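Local atomic coordinates of ArtJ (Geobacillus stearothermophilus, PDB entry 2PVU), a protein that binds arginine, lysine and histidine and probably delivers them, outside the membrane, to its cognate ABC transporter Art(MP)2. Residues 246-250 against 251-255. Residues are numbered along the deposited sequence; the frame is centred on the assembly and turned at random.
Sequences NVINS and GKYTE
Val247 O receives two backbone N-H groups from beyond the end of helix 237-249. The bond from Tyr253 N is the better one, 3.0 Å long with an N-H...O angle of 160°. Lys252 N lies 3.2 Å from Val247 O, but an angle of only 121° makes that bond weak. One step inside this pair, Gly251 N bonds to Ile248 O at 3.2 Å. Together with the positive phi of Gly251, the 6→1 and 5→2 bonds define a Schellman motif, although its 6→1 member is the weak one. Gly251 is also the N-cap of helix 252-261, where Glu255 N reaches Gly251 O at 3.0 Å.

The apolar contact usual for this motif joins Val247 CG1 to Lys252 CB, 3.9 Å apart, while the bent lysine chain carries NZ to a long salt bridge with Glu255 OE1 (3.9 Å). On another side of the turn, chi1 of 178° turns the Tyr253 ring away from its own backbone N and lays it alongside Ile248, the two side chains pointing the same way. Ile248 CG1 lies 3.8 Å from Tyr253 CB and meets the ring obliquely.

Tyr253 OH hydrogen-bonds Tyr124 O, and Leu267 touches the same side chain. Leu70 packs against Val247 and Tyr253, and Ala73 against Val247 and Lys252, so both arms of the corner between helices 237-249 and 252-261 rest on helix 66-78.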
ATOM      1  N   ASN A 246      -7.597  15.954  12.212  1.00 25.14           N
ATOM      2  CA  ASN A 246      -8.918  15.953  12.851  1.00 26.04           C
ATOM      3  C   ASN A 246      -9.437  14.524  13.071  1.00 25.88           C
ATOM      4  O   ASN A 246      -9.880  14.184  14.171  1.00 26.08           O
ATOM      5  CB  ASN A 246      -9.883  16.831  12.057  1.00 26.91           C
ATOM      6  CG  ASN A 246      -9.550  18.362  12.179  1.00 33.53           C
ATOM      7  OD1 ASN A 246      -9.986  19.189  11.345  1.00 38.67           O
ATOM      8  ND2 ASN A 246      -8.782  18.735  13.221  1.00 35.77           N
ATOM      9  N   VAL A 247      -9.323  13.680  12.044  1.00 25.63           N
ATOM     10  CA  VAL A 247      -9.651  12.237  12.145  1.00 24.71           C
ATOM     11  C   VAL A 247      -8.844  11.472  13.211  1.00 24.67           C
ATOM     12  O   VAL A 247      -9.402  10.647  13.955  1.00 24.26           O
ATOM     13  CB  VAL A 247      -9.583  11.543  10.753  1.00 25.09           C
ATOM     14  CG1 VAL A 247      -9.692   9.989  10.863  1.00 23.22           C
ATOM     15  CG2 VAL A 247     -10.713  12.089   9.869  1.00 25.21           C
ATOM     16  N   ILE A 248      -7.545  11.737  13.290  1.00 24.38           N
ATOM     17  CA  ILE A 248      -6.729  11.147  14.346  1.00 25.12           C
ATOM     18  C   ILE A 248      -7.132  11.695  15.721  1.00 25.65           C
ATOM     19  O   ILE A 248      -7.363  10.931  16.668  1.00 25.47           O
ATOM     20  CB  ILE A 248      -5.229  11.355  14.102  1.00 25.26           C
ATOM     21  CG1 ILE A 248      -4.776  10.545  12.858  1.00 24.37           C
ATOM     22  CG2 ILE A 248      -4.425  10.996  15.395  1.00 25.19           C
ATOM     23  CD1 ILE A 248      -3.403  10.901  12.317  1.00 26.64           C
ATOM     24  N   ASN A 249      -7.264  13.016  15.827  1.00 26.58           N
ATOM     25  CA  ASN A 249      -7.625  13.637  17.102  1.00 26.48           C
ATOM     26  C   ASN A 249      -8.936  13.157  17.712  1.00 26.51           C
ATOM     27  O   ASN A 249      -9.036  13.038  18.930  1.00 26.98           O
ATOM     28  CB  ASN A 249      -7.665  15.156  16.975  1.00 27.62           C
ATOM     29  CG  ASN A 249      -6.300  15.755  16.838  1.00 28.04           C
ATOM     30  OD1 ASN A 249      -5.306  15.073  16.981  1.00 30.28           O
ATOM     31  ND2 ASN A 249      -6.249  17.045  16.574  1.00 32.21           N
ATOM     32  N   SER A 250      -9.937  12.903  16.869  1.00 26.24           N
ATOM     33  CA  SER A 250     -11.285  12.553  17.336  1.00 26.71           C
ATOM     34  C   SER A 250     -11.422  11.083  17.790  1.00 26.30           C
ATOM     35  O   SER A 250     -12.433  10.716  18.384  1.00 26.58           O
ATOM     36  CB  SER A 250     -12.311  12.860  16.225  1.00 27.43           C
ATOM     37  OG  SER A 250     -12.157  11.949  15.140  1.00 25.82           O
ATOM     38  N   GLY A 251     -10.427  10.249  17.491  1.00 25.17           N
ATOM     39  CA  GLY A 251     -10.521   8.822  17.798  1.00 23.51           C
ATOM     40  C   GLY A 251     -11.046   8.000  16.619  1.00 23.09           C
ATOM     41  O   GLY A 251     -11.084   6.775  16.704  1.00 23.69           O
ATOM     42  N   LYS A 252     -11.374   8.659  15.506  1.00 22.22           N
ATOM     43  CA  LYS A 252     -11.946   7.977  14.332  1.00 21.79           C
ATOM     44  C   LYS A 252     -10.881   7.130  13.672  1.00 22.09           C
ATOM     45  O   LYS A 252     -11.165   6.025  13.219  1.00 22.04           O
ATOM     46  CB  LYS A 252     -12.552   9.002  13.349  1.00 21.63           C
ATOM     47  CG  LYS A 252     -13.165   8.378  12.070  1.00 24.03           C
ATOM     48  CD  LYS A 252     -14.512   7.717  12.396  1.00 27.25           C
ATOM     49  CE  LYS A 252     -15.062   6.963  11.179  1.00 32.32           C
ATOM     50  NZ  LYS A 252     -16.395   6.375  11.499  1.00 30.39           N
ATOM     51  N   TYR A 253      -9.655   7.651  13.599  1.00 21.45           N
ATOM     52  CA  TYR A 253      -8.553   6.851  13.046  1.00 22.48           C
ATOM     53  C   TYR A 253      -8.427   5.550  13.836  1.00 22.48           C
ATOM     54  O   TYR A 253      -8.360   4.462  13.244  1.00 23.62           O
ATOM     55  CB  TYR A 253      -7.220   7.606  13.117  1.00 21.98           C
ATOM     56  CG  TYR A 253      -6.048   6.791  12.585  1.00 22.67           C
ATOM     57  CD1 TYR A 253      -5.581   6.986  11.280  1.00 21.96           C
ATOM     58  CD2 TYR A 253      -5.388   5.844  13.386  1.00 21.89           C
ATOM     59  CE1 TYR A 253      -4.472   6.272  10.790  1.00 21.21           C
ATOM     60  CE2 TYR A 253      -4.283   5.104  12.882  1.00 21.05           C
ATOM     61  CZ  TYR A 253      -3.830   5.329  11.593  1.00 22.26           C
ATOM     62  OH  TYR A 253      -2.759   4.598  11.080  1.00 24.06           O
ATOM     63  N   THR A 254      -8.388   5.627  15.159  1.00 22.66           N
ATOM     64  CA  THR A 254      -8.276   4.363  15.898  1.00 22.76           C
ATOM     65  C   THR A 254      -9.462   3.414  15.794  1.00 23.14           C
ATOM     66  O   THR A 254      -9.243   2.192  15.799  1.00 21.39           O
ATOM     67  CB  THR A 254      -7.640   4.445  17.300  1.00 24.33           C
ATOM     68  OG1 THR A 254      -8.513   3.938  18.335  1.00 26.41           O
ATOM     69  CG2 THR A 254      -7.081   5.756  17.569  1.00 17.90           C
ATOM     70  N   GLU A 255     -10.683   3.947  15.672  1.00 24.06           N
ATOM     71  CA  GLU A 255     -11.861   3.089  15.405  1.00 26.36           C
ATOM     72  C   GLU A 255     -11.674   2.313  14.094  1.00 25.54           C
ATOM     73  O   GLU A 255     -11.884   1.096  14.063  1.00 26.39           O
ATOM     74  CB  GLU A 255     -13.174   3.875  15.330  1.00 25.76           C
ATOM     75  CG  GLU A 255     -13.619   4.596  16.587  1.00 28.86           C
ATOM     76  CD  GLU A 255     -14.746   5.615  16.286  1.00 31.48           C
ATOM     77  OE1 GLU A 255     -15.360   5.531  15.173  1.00 38.31           O
ATOM     78  OE2 GLU A 255     -15.014   6.500  17.148  1.00 37.73           O
TER